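Local atomic coordinates of A-type flavoprotein (PDB entry 2Q9U), a protein that scavenges oxygen in a human parasite, with a diiron site that probably receives its electrons from flavin mononucleotide. Residues Y18-I22 with E64-I69; S56-A62 with G88-L94; M83-E87 with H152-F158. All blocks are in the same frame, centred on the assembly; numbering follows the deposited sequence.

Interaction 1: Y18-I22 with E64-I69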
loop_
_atom_site.group_PDB
_atom_site.type_symbol
_atom_site.label_atom_id
_atom_site.label_comp_id
_atom_site.label_asym_id
_atom_site.label_seq_id
_atom_site.Cartn_x
_atom_site.Cartn_y
_atom_site.Cartn_z
ATOM N N TYR A 18 -5.108 -36.359 -11.370
ATOM C CA TYR A 18 -5.946 -35.176 -11.510
ATOM C C TYR A 18 -5.504 -34.088 -10.555
ATOM O O TYR A 18 -5.205 -34.370 -9.387
ATOM C CB TYR A 18 -7.408 -35.519 -11.226
ATOM C CG TYR A 18 -8.030 -36.501 -12.203
ATOM C CD1 TYR A 18 -7.715 -37.855 -12.158
ATOM C CD2 TYR A 18 -8.938 -36.068 -13.156
ATOM C CE1 TYR A 18 -8.297 -38.772 -13.071
ATOM C CE2 TYR A 18 -9.530 -36.977 -14.077
ATOM C CZ TYR A 18 -9.204 -38.320 -14.008
ATOM O OH TYR A 18 -9.763 -39.233 -14.885
ATOM N N TRP A 19 -5.493 -32.853 -11.048
ATOM C CA TRP A 19 -5.280 -31.689 -10.180
ATOM C C TRP A 19 -6.552 -31.396 -9.428
ATOM O O TRP A 19 -7.618 -31.163 -10.026
ATOM C CB TRP A 19 -4.828 -30.488 -11.004
ATOM C CG TRP A 19 -4.559 -29.250 -10.244
ATOM C CD1 TRP A 19 -3.374 -28.885 -9.656
ATOM C CD2 TRP A 19 -5.482 -28.184 -9.991
ATOM N NE1 TRP A 19 -3.506 -27.657 -9.062
ATOM C CE2 TRP A 19 -4.788 -27.203 -9.249
ATOM C CE3 TRP A 19 -6.825 -27.960 -10.339
ATOM C CZ2 TRP A 19 -5.385 -25.999 -8.849
ATOM C CZ3 TRP A 19 -7.439 -26.765 -9.928
ATOM C CH2 TRP A 19 -6.710 -25.800 -9.193
ATOM N N VAL A 20 -6.454 -31.417 -8.100
ATOM C CA VAL A 20 -7.604 -31.105 -7.250
ATOM C C VAL A 20 -7.222 -29.996 -6.217
ATOM O O VAL A 20 -7.773 -29.933 -5.130
ATOM C CB VAL A 20 -8.157 -32.363 -6.552
ATOM C CG1 VAL A 20 -8.795 -33.345 -7.596
ATOM C CG2 VAL A 20 -7.087 -33.039 -5.664
ATOM N N GLY A 21 -6.282 -29.127 -6.605
ATOM C CA GLY A 21 -5.802 -28.078 -5.714
ATOM C C GLY A 21 -6.673 -26.845 -5.817
ATOM O O GLY A 21 -7.805 -26.897 -6.295
ATOM N N ILE A 22 -6.128 -25.716 -5.401
ATOM C CA ILE A 22 -6.844 -24.450 -5.565
ATOM C C ILE A 22 -5.874 -23.382 -6.020
ATOM O O ILE A 22 -4.683 -23.434 -5.702
ATOM C CB ILE A 22 -7.619 -23.995 -4.291
ATOM C CG1 ILE A 22 -6.685 -23.496 -3.162
ATOM C CG2 ILE A 22 -8.581 -25.111 -3.756
ATOM C CD1 ILE A 22 -6.379 -21.950 -3.210
ATOM N N GLU A 64 -13.645 -26.034 -1.423
ATOM C CA GLU A 64 -13.252 -26.124 -2.838
ATOM C C GLU A 64 -12.430 -27.380 -3.157
ATOM O O GLU A 64 -12.711 -28.100 -4.138
ATOM C CB GLU A 64 -12.512 -24.852 -3.252
ATOM C CG GLU A 64 -12.188 -24.810 -4.761
ATOM C CD GLU A 64 -11.424 -23.552 -5.208
ATOM O OE1 GLU A 64 -11.191 -22.602 -4.414
ATOM O OE2 GLU A 64 -11.028 -23.541 -6.388
ATOM N N TRP A 65 -11.416 -27.637 -2.338
ATOM C CA TRP A 65 -10.571 -28.822 -2.417
ATOM C C TRP A 65 -11.417 -30.104 -2.304
ATOM O O TRP A 65 -11.275 -31.054 -3.103
ATOM C CB TRP A 65 -9.557 -28.740 -1.276
ATOM C CG TRP A 65 -8.654 -29.944 -1.067
ATOM C CD1 TRP A 65 -7.750 -30.475 -1.959
ATOM C CD2 TRP A 65 -8.529 -30.727 0.141
ATOM N NE1 TRP A 65 -7.099 -31.540 -1.380
ATOM C CE2 TRP A 65 -7.554 -31.717 -0.103
ATOM C CE3 TRP A 65 -9.181 -30.706 1.386
ATOM C CZ2 TRP A 65 -7.196 -32.693 0.864
ATOM C CZ3 TRP A 65 -8.821 -31.667 2.350
ATOM C CH2 TRP A 65 -7.838 -32.639 2.079
ATOM N N LEU A 66 -12.313 -30.134 -1.325
ATOM C CA LEU A 66 -13.153 -31.331 -1.143
ATOM C C LEU A 66 -14.070 -31.518 -2.362
ATOM O O LEU A 66 -14.303 -32.664 -2.786
ATOM C CB LEU A 66 -13.967 -31.203 0.152
ATOM C CG LEU A 66 -13.111 -31.286 1.431
ATOM C CD1 LEU A 66 -13.920 -30.903 2.691
ATOM C CD2 LEU A 66 -12.466 -32.682 1.587
ATOM N N SER A 67 -14.556 -30.401 -2.916
ATOM C CA SER A 67 -15.432 -30.429 -4.099
ATOM C C SER A 67 -14.716 -31.016 -5.312
ATOM O O SER A 67 -15.284 -31.842 -6.036
ATOM C CB SER A 67 -16.002 -29.043 -4.424
ATOM O OG SER A 67 -16.933 -28.671 -3.421
ATOM N N ARG A 68 -13.471 -30.583 -5.531
ATOM C CA ARG A 68 -12.651 -31.158 -6.594
ATOM C C ARG A 68 -12.376 -32.648 -6.407
ATOM O O ARG A 68 -12.486 -33.426 -7.356
ATOM C CB ARG A 68 -11.340 -30.385 -6.757
ATOM C CG ARG A 68 -11.554 -28.930 -7.170
ATOM C CD ARG A 68 -10.197 -28.344 -7.552
ATOM N NE ARG A 68 -10.257 -26.898 -7.729
ATOM C CZ ARG A 68 -10.732 -26.302 -8.816
ATOM N NH1 ARG A 68 -11.209 -27.041 -9.820
ATOM N NH2 ARG A 68 -10.734 -24.967 -8.889
ATOM N N ILE A 69 -12.047 -33.053 -5.183
ATOM C CA ILE A 69 -11.854 -34.480 -4.902
ATOM C C ILE A 69 -13.139 -35.286 -5.155
ATOM O O ILE A 69 -13.112 -36.307 -5.832
ATOM C CB ILE A 69 -11.359 -34.740 -3.447
ATOM C CG1 ILE A 69 -9.953 -34.152 -3.273
ATOM C CG2 ILE A 69 -11.239 -36.259 -3.181
ATOM C CD1 ILE A 69 -9.491 -34.071 -1.794
#
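In the metallo-beta-lactamase-like domain, helix 62-72 packs where strand 17-24 is broken, at Val20 and Gly21, with Val20 and Arg68 at the middle of the contact. Their CB atoms are 3.8 Å apart, and Val20 CG2 reaches across to Ile69 CG1 at 3.9 Å, the two side chains crossing at about a right angle. Arg68 CG stands beside its own backbone N (chi1 -62°), and from there the extended chain runs along the strand, bringing Arg68 CD to 3.7 Å from Val20 C and Arg68 NE to 2.8 Å from Gly21 O. One face of the guanidinium receives a corner of the indole: Trp19 CZ3 sits above its centre, 3.5 Å from Arg68 CZ. Ring and guanidinium planes are 53° apart, which rules out a parallel stack. The strand belongs to a mixed sheet, pairing with the antiparallel strand 39-46, and the helix packs over this part of it. Here Val20 O meets the edge of the Trp65 indole, 3.2 Å from Trp65 CD1, a buried carbonyl oxygen with no hydrogen-bond partner in the model; Trp65 NE1 bonds instead to Ser43. Two carboxylates hold the guanidinium: Arg68 NH1 forms a salt bridge to Asp279 of a second subunit, and Arg68 NH2 one at 2.9 Å to the anti lone pair of Glu64 OE2, which lies tilted out of the guanidinium plane. Ile22 CG2 packs on the same acid, 3.6 Å from Glu64 CD.

Interaction 2: S56-A62 with G88-L94. With FEO (mu-oxo-diiron), chain G.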
loop_
_atom_site.group_PDB
_atom_site.type_symbol
_atom_site.label_atom_id
_atom_site.label_comp_id
_atom_site.label_asym_id
_atom_site.label_seq_id
_atom_site.Cartn_x
_atom_site.Cartn_y
_atom_site.Cartn_z
ATOM N N SER A 56 -2.944 -31.606 1.036
ATOM C CA SER A 56 -4.168 -30.849 1.242
ATOM C C SER A 56 -3.912 -29.378 0.852
ATOM O O SER A 56 -2.992 -29.088 0.079
ATOM C CB SER A 56 -4.623 -31.004 2.704
ATOM O OG SER A 56 -5.882 -30.396 2.947
ATOM N N VAL A 57 -4.740 -28.463 1.371
ATOM C CA VAL A 57 -4.650 -27.025 1.057
ATOM C C VAL A 57 -4.943 -26.212 2.329
ATOM O O VAL A 57 -5.481 -26.757 3.291
ATOM C CB VAL A 57 -5.658 -26.560 -0.048
ATOM C CG1 VAL A 57 -5.460 -27.326 -1.395
ATOM C CG2 VAL A 57 -7.092 -26.690 0.416
ATOM N N LYS A 58 -4.633 -24.911 2.272
ATOM C CA LYS A 58 -4.878 -23.971 3.370
ATOM C C LYS A 58 -6.376 -23.964 3.718
ATOM O O LYS A 58 -7.211 -23.944 2.803
ATOM C CB LYS A 58 -4.434 -22.581 2.908
ATOM C CG LYS A 58 -4.005 -21.640 4.039
ATOM C CD LYS A 58 -3.769 -20.233 3.466
ATOM C CE LYS A 58 -2.343 -20.015 2.918
ATOM N NZ LYS A 58 -2.086 -18.569 2.449
ATOM N N TYR A 59 -6.708 -23.951 5.025
ATOM C CA TYR A 59 -8.093 -24.110 5.515
ATOM C C TYR A 59 -9.195 -23.223 4.873
ATOM O O TYR A 59 -10.313 -23.688 4.707
ATOM C CB TYR A 59 -8.155 -24.058 7.077
ATOM C CG TYR A 59 -7.934 -22.656 7.609
ATOM C CD1 TYR A 59 -9.011 -21.743 7.717
ATOM C CD2 TYR A 59 -6.646 -22.219 7.949
ATOM C CE1 TYR A 59 -8.809 -20.427 8.169
ATOM C CE2 TYR A 59 -6.426 -20.907 8.417
ATOM C CZ TYR A 59 -7.519 -20.020 8.523
ATOM O OH TYR A 59 -7.308 -18.719 8.962
ATOM N N PRO A 60 -8.890 -21.967 4.458
ATOM C CA PRO A 60 -9.982 -21.209 3.832
ATOM C C PRO A 60 -10.553 -21.831 2.573
ATOM O O PRO A 60 -11.678 -21.512 2.206
ATOM C CB PRO A 60 -9.334 -19.850 3.510
ATOM C CG PRO A 60 -8.201 -19.765 4.481
ATOM C CD PRO A 60 -7.671 -21.151 4.566
ATOM N N PHE A 61 -9.784 -22.715 1.937
ATOM C CA PHE A 61 -10.122 -23.319 0.637
ATOM C C PHE A 61 -10.571 -24.772 0.743
ATOM O O PHE A 61 -10.676 -25.471 -0.278
ATOM C CB PHE A 61 -8.886 -23.205 -0.282
ATOM C CG PHE A 61 -8.393 -21.798 -0.416
ATOM C CD1 PHE A 61 -9.062 -20.892 -1.246
ATOM C CD2 PHE A 61 -7.297 -21.353 0.317
ATOM C CE1 PHE A 61 -8.626 -19.543 -1.370
ATOM C CE2 PHE A 61 -6.848 -20.012 0.209
ATOM C CZ PHE A 61 -7.516 -19.111 -0.644
ATOM N N ALA A 62 -10.852 -25.214 1.977
ATOM C CA ALA A 62 -11.180 -26.609 2.245
ATOM C C ALA A 62 -12.321 -27.155 1.401
ATOM O O ALA A 62 -12.192 -28.244 0.855
ATOM C CB ALA A 62 -11.482 -26.830 3.742
ATOM N N GLY A 88 0.858 -25.210 7.065
ATOM C CA GLY A 88 -0.564 -24.873 6.869
ATOM C C GLY A 88 -1.048 -24.731 5.434
ATOM O O GLY A 88 -2.177 -25.106 5.117
ATOM N N ASP A 89 -0.209 -24.193 4.559
ATOM C CA ASP A 89 -0.611 -24.019 3.171
ATOM C C ASP A 89 -0.950 -25.329 2.448
ATOM O O ASP A 89 -1.721 -25.309 1.499
ATOM C CB ASP A 89 0.370 -23.156 2.365
ATOM C CG ASP A 89 1.811 -23.667 2.408
ATOM O OD1 ASP A 89 2.252 -24.205 3.440
ATOM O OD2 ASP A 89 2.522 -23.506 1.397
ATOM N N HIS A 90 -0.399 -26.454 2.895
ATOM C CA HIS A 90 -0.766 -27.755 2.310
ATOM C C HIS A 90 -1.507 -28.658 3.269
ATOM O O HIS A 90 -1.708 -29.832 2.966
ATOM C CB HIS A 90 0.507 -28.489 1.882
ATOM C CG HIS A 90 1.428 -27.604 1.129
ATOM N ND1 HIS A 90 1.154 -27.201 -0.153
ATOM C CD2 HIS A 90 2.554 -26.951 1.505
ATOM C CE1 HIS A 90 2.084 -26.348 -0.550
ATOM N NE2 HIS A 90 2.951 -26.189 0.435
ATOM N N ALA A 91 -1.872 -28.156 4.438
ATOM C CA ALA A 91 -2.319 -29.081 5.484
ATOM C C ALA A 91 -3.473 -28.608 6.354
ATOM O O ALA A 91 -4.162 -29.438 6.946
ATOM C CB ALA A 91 -1.100 -29.525 6.374
ATOM N N SER A 92 -3.688 -27.290 6.452
ATOM C CA SER A 92 -4.542 -26.800 7.531
ATOM C C SER A 92 -6.031 -27.128 7.381
ATOM O O SER A 92 -6.771 -27.122 8.390
ATOM C CB SER A 92 -4.327 -25.315 7.812
ATOM O OG SER A 92 -4.619 -24.522 6.681
ATOM N N SER A 93 -6.466 -27.454 6.158
ATOM C CA SER A 93 -7.849 -27.971 5.969
ATOM C C SER A 93 -8.075 -29.270 6.754
ATOM O O SER A 93 -9.212 -29.648 7.020
ATOM C CB SER A 93 -8.148 -28.208 4.491
ATOM O OG SER A 93 -8.276 -26.992 3.767
ATOM N N LEU A 94 -7.010 -29.984 7.101
ATOM C CA LEU A 94 -7.207 -31.241 7.817
ATOM C C LEU A 94 -7.731 -31.034 9.249
ATOM O O LEU A 94 -8.413 -31.914 9.786
ATOM C CB LEU A 94 -5.942 -32.091 7.829
ATOM C CG LEU A 94 -5.360 -32.527 6.477
ATOM C CD1 LEU A 94 -4.146 -33.401 6.707
ATOM C CD2 LEU A 94 -6.409 -33.195 5.593
HETATM FE FE1 FEO G . 4.220 -24.406 0.646
HETATM FE FE2 FEO G . 6.480 -25.066 3.176
HETATM O O FEO G . 4.591 -24.889 2.391
HETATM O O HOH W 1 -1.163 -28.168 -1.539
#
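Asp89 and His90, whose backbone runs against Ser56, Val57 and Lys58, are ligands of one iron of the mu-oxo-diiron group: Asp89 OD2 binds FE1 at 2.1 Å and His90 NE2 binds it at 2.2 Å. Asp171 and His230 bind the same iron. Behind the imidazole, a water in the plane of the ring accepts from His90 ND1 at 2.9 Å. The same water donates to Ser56 O at 2.6 Å, so the loop 56-62 helps fix the rotation of the ring. The backbone of His90 is tied as well, Ser56 N donating to His90 O at 2.9 Å. Farther out, Val57 O is gripped twice by Ser93: the backbone N approaches nearly end-on to the carbonyl, whereas Ser93 OG, 2.8 Å from Val57 O, comes from above its plane (53° out). Ser92 OG, placed between its own N and carbonyl carbon (chi1 61°), links the loops, accepting from Tyr59 N at 2.7 Å while donating to Gly88 O of its own loop at 3.0 Å. Both loops follow strands of one sheet and lead into helices, and the one from 88 carries the end of the His-X-Glu-X-Asp-His iron-binding motif characteristic of flavodiiron proteins.

Interaction 3: M83-E87 with H152-F158. With FEO (mu-oxo-diiron), chain G; FMN (flavin mononucleotide), chain F.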
loop_
_atom_site.group_PDB
_atom_site.type_symbol
_atom_site.label_atom_id
_atom_site.label_comp_id
_atom_site.label_asym_id
_atom_site.label_seq_id
_atom_site.Cartn_x
_atom_site.Cartn_y
_atom_site.Cartn_z
ATOM N N MET A 83 0.595 -37.095 2.871
ATOM C CA MET A 83 1.013 -35.763 3.322
ATOM C C MET A 83 2.529 -35.626 3.294
ATOM O O MET A 83 3.228 -36.350 3.977
ATOM C CB MET A 83 0.458 -35.487 4.743
ATOM C CG MET A 83 -1.081 -35.399 4.816
ATOM S SD MET A 83 -1.842 -34.145 3.758
ATOM C CE MET A 83 -1.285 -32.628 4.536
ATOM N N ASN A 84 3.032 -34.701 2.466
ATOM C CA ASN A 84 4.462 -34.555 2.243
ATOM C C ASN A 84 5.080 -33.592 3.234
ATOM O O ASN A 84 6.303 -33.539 3.353
ATOM C CB ASN A 84 4.700 -33.994 0.828
ATOM C CG ASN A 84 4.453 -35.020 -0.255
ATOM O OD1 ASN A 84 3.637 -34.803 -1.174
ATOM N ND2 ASN A 84 5.145 -36.134 -0.164
ATOM N N HIS A 85 4.240 -32.785 3.893
ATOM C CA HIS A 85 4.710 -31.553 4.585
ATOM C C HIS A 85 3.554 -31.064 5.478
ATOM O O HIS A 85 2.397 -31.155 5.082
ATOM C CB HIS A 85 5.086 -30.547 3.486
ATOM C CG HIS A 85 5.660 -29.238 3.949
ATOM N ND1 HIS A 85 6.540 -29.105 5.000
ATOM C CD2 HIS A 85 5.556 -28.006 3.393
ATOM C CE1 HIS A 85 6.894 -27.833 5.122
ATOM N NE2 HIS A 85 6.322 -27.146 4.149
ATOM N N ALA A 86 3.851 -30.579 6.681
ATOM C CA ALA A 86 2.799 -30.262 7.634
ATOM C C ALA A 86 2.446 -28.767 7.661
ATOM O O ALA A 86 1.530 -28.360 8.379
ATOM C CB ALA A 86 3.204 -30.729 9.041
ATOM N N GLU A 87 3.178 -27.952 6.894
ATOM C CA GLU A 87 2.906 -26.511 6.862
ATOM C C GLU A 87 1.458 -26.228 6.439
ATOM O O GLU A 87 0.889 -26.947 5.587
ATOM C CB GLU A 87 3.926 -25.750 5.988
ATOM C CG GLU A 87 3.951 -24.230 6.295
ATOM C CD GLU A 87 4.946 -23.496 5.452
ATOM O OE1 GLU A 87 5.920 -24.141 5.007
ATOM O OE2 GLU A 87 4.729 -22.286 5.209
ATOM N N HIS A 152 11.908 -27.571 3.028
ATOM C CA HIS A 152 12.581 -26.642 3.946
ATOM C C HIS A 152 12.241 -26.876 5.443
ATOM O O HIS A 152 12.746 -26.142 6.310
ATOM C CB HIS A 152 12.218 -25.194 3.554
ATOM C CG HIS A 152 10.771 -24.888 3.734
ATOM N ND1 HIS A 152 10.298 -24.098 4.762
ATOM C CD2 HIS A 152 9.678 -25.318 3.052
ATOM C CE1 HIS A 152 8.977 -24.032 4.689
ATOM N NE2 HIS A 152 8.580 -24.773 3.664
ATOM N N TRP A 153 11.371 -27.853 5.750
ATOM C CA TRP A 153 11.055 -28.176 7.159
ATOM C C TRP A 153 11.634 -29.558 7.522
ATOM O O TRP A 153 11.925 -30.352 6.606
ATOM C CB TRP A 153 9.536 -28.139 7.388
ATOM C CG TRP A 153 8.999 -26.788 7.774
ATOM C CD1 TRP A 153 9.619 -25.563 7.621
ATOM C CD2 TRP A 153 7.717 -26.513 8.353
ATOM N NE1 TRP A 153 8.806 -24.563 8.089
ATOM C CE2 TRP A 153 7.634 -25.112 8.543
ATOM C CE3 TRP A 153 6.642 -27.315 8.751
ATOM C CZ2 TRP A 153 6.506 -24.498 9.099
ATOM C CZ3 TRP A 153 5.514 -26.698 9.317
ATOM C CH2 TRP A 153 5.463 -25.312 9.478
ATOM N N PRO A 154 11.792 -29.858 8.839
ATOM C CA PRO A 154 12.200 -31.220 9.255
ATOM C C PRO A 154 11.296 -32.323 8.701
ATOM O O PRO A 154 11.783 -33.421 8.418
ATOM C CB PRO A 154 12.119 -31.162 10.794
ATOM C CG PRO A 154 12.391 -29.710 11.109
ATOM C CD PRO A 154 11.624 -28.968 10.008
ATOM N N ASP A 155 10.001 -32.029 8.518
ATOM C CA ASP A 155 9.033 -33.021 7.998
ATOM C C ASP A 155 8.926 -33.133 6.471
ATOM O O ASP A 155 8.128 -33.948 5.961
ATOM C CB ASP A 155 7.627 -32.688 8.514
ATOM C CG ASP A 155 7.250 -31.242 8.263
ATOM O OD1 ASP A 155 6.971 -30.870 7.113
ATOM O OD2 ASP A 155 7.279 -30.457 9.231
ATOM N N SER A 156 9.646 -32.284 5.735
ATOM C CA SER A 156 9.477 -32.188 4.278
ATOM C C SER A 156 9.828 -33.515 3.587
ATOM O O SER A 156 10.829 -34.155 3.916
ATOM C CB SER A 156 10.300 -31.034 3.692
ATOM O OG SER A 156 9.880 -29.804 4.284
ATOM N N THR A 157 8.989 -33.905 2.637
ATOM C CA THR A 157 9.101 -35.200 1.978
ATOM C C THR A 157 8.744 -34.990 0.511
ATOM O O THR A 157 7.964 -34.074 0.207
ATOM C CB THR A 157 8.059 -36.211 2.589
ATOM O OG1 THR A 157 8.026 -36.083 4.027
ATOM C CG2 THR A 157 8.389 -37.662 2.205
ATOM N N PHE A 158 9.307 -35.814 -0.379
ATOM C CA PHE A 158 8.789 -35.991 -1.742
ATOM C C PHE A 158 8.144 -37.386 -1.876
ATOM O O PHE A 158 8.549 -38.338 -1.188
ATOM C CB PHE A 158 9.892 -35.964 -2.802
ATOM C CG PHE A 158 10.671 -34.677 -2.914
ATOM C CD1 PHE A 158 10.209 -33.466 -2.369
ATOM C CD2 PHE A 158 11.893 -34.684 -3.611
ATOM C CE1 PHE A 158 10.957 -32.288 -2.525
ATOM C CE2 PHE A 158 12.650 -33.502 -3.770
ATOM C CZ PHE A 158 12.163 -32.297 -3.219
HETATM FE FE1 FEO G . 4.220 -24.406 0.646
HETATM FE FE2 FEO G . 6.480 -25.066 3.176
HETATM O O FEO G . 4.591 -24.889 2.391
HETATM N N1 FMN F . 11.471 -22.554 12.826
HETATM C C2 FMN F . 12.718 -22.629 13.373
HETATM O O2 FMN F . 12.862 -23.116 14.507
HETATM N N3 FMN F . 13.814 -22.196 12.650
HETATM C C4 FMN F . 13.672 -21.643 11.388
HETATM O O4 FMN F . 14.670 -21.153 10.862
HETATM C C4A FMN F . 12.387 -21.549 10.822
HETATM N N5 FMN F . 12.176 -21.037 9.546
HETATM C C5A FMN F . 10.882 -20.985 9.038
HETATM C C6 FMN F . 10.653 -20.470 7.758
HETATM C C7 FMN F . 9.353 -20.402 7.227
HETATM C C7M FMN F . 9.194 -20.032 5.777
HETATM C C8 FMN F . 8.268 -20.860 7.974
HETATM C C8M FMN F . 6.848 -20.707 7.489
HETATM C C9 FMN F . 8.493 -21.378 9.249
HETATM C C9A FMN F . 9.791 -21.445 9.789
HETATM N N10 FMN F . 10.009 -21.953 11.068
HETATM C C10 FMN F . 11.293 -22.028 11.564
HETATM C "C1'" FMN F . 8.884 -22.461 11.920
HETATM C "C2'" FMN F . 8.072 -21.329 12.547
HETATM O "O2'" FMN F . 8.819 -20.597 13.516
HETATM C "C3'" FMN F . 6.803 -21.991 13.089
HETATM O "O3'" FMN F . 5.981 -22.293 11.971
HETATM C "C4'" FMN F . 6.003 -21.141 14.054
HETATM O "O4'" FMN F . 5.008 -21.947 14.673
HETATM C "C5'" FMN F . 5.307 -19.984 13.349
HETATM O "O5'" FMN F . 4.765 -19.109 14.323
HETATM P P FMN F . 3.474 -18.257 13.948
HETATM O O1P FMN F . 3.382 -17.166 15.001
HETATM O O2P FMN F . 3.691 -17.693 12.574
HETATM O O3P FMN F . 2.220 -19.114 13.955
HETATM O O HOH W 2 5.687 -37.176 4.998
#
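A single iron joins His85, Glu87 and His152 across the contact, and the last of them follows a cis peptide bond. FE2 is bound by His85 NE2 at 2.3 Å, Glu87 OE1 at 2.1 Å and His152 NE2 at 2.2 Å, so the close approaches among these donor atoms reflect shared coordination; Asp171 is a further ligand. Asp155 is a second-shell residue that positions His85. Its OD1 accepts from His85 ND1 at 2.8 Å, within the imidazole plane and nearly end-on to the C-O bond. From Ala86 N, 3.2 Å away, the same OD1 is approached from above the carboxylate plane (66° out). The first bond helps fix the rotation of the ring; the one from Ala86 N holds the carboxylate that makes it. Trp153 packs beside the site: the His85 edge is turned to the face of its five-membered ring, an offset edge-to-face pair with planes at 77°, and Glu87 CB makes a CH-pi contact 4.0 Å from the centroid of the six-membered ring. The far edge of the indole meets a flavin held by a neighbouring subunit, with Trp153 NE1 3.4 Å from FMN C9. Glu87 OE2, hydrogen-bonded to Tyr267 of that subunit, lies 3.5 Å from FMN C8M, a geometry consistent with electron transfer between subunits. Away from the metal, Asn84 O accepts a weak bond from Thr157 N at the start of strand 157-161, which pairs with strand 142-147. Strand 80-82 of the other sheet leads into Met83, helix 110-120 supplies His115 to Asp155 OD2, and helix 189-204 packs on His152.

The three contacts follow one another from helix 62-72 inward to the diiron group. Interactions 1 and 2, with centres about 11 Å apart, share the Trp65 indole, whose CH2 lies 3.1 Å from Ser56 OG; Ile22 also packs on Phe61. Interactions 2 and 3, centres about 14 Å apart, meet where Met83 CE lies 3.2 Å from His90 O, and they supply five of the seven protein ligands of the metal site, Asp89 and His90 on FE1 and His85, Glu87 and His152 on FE2, with Asp171 and His230 completing it. Both also touch the third subunit, which holds the flavin. Interaction 1 takes no part in the metal site, the Ile22 side chain being about 12 Å from the diiron group, and faces a different subunit.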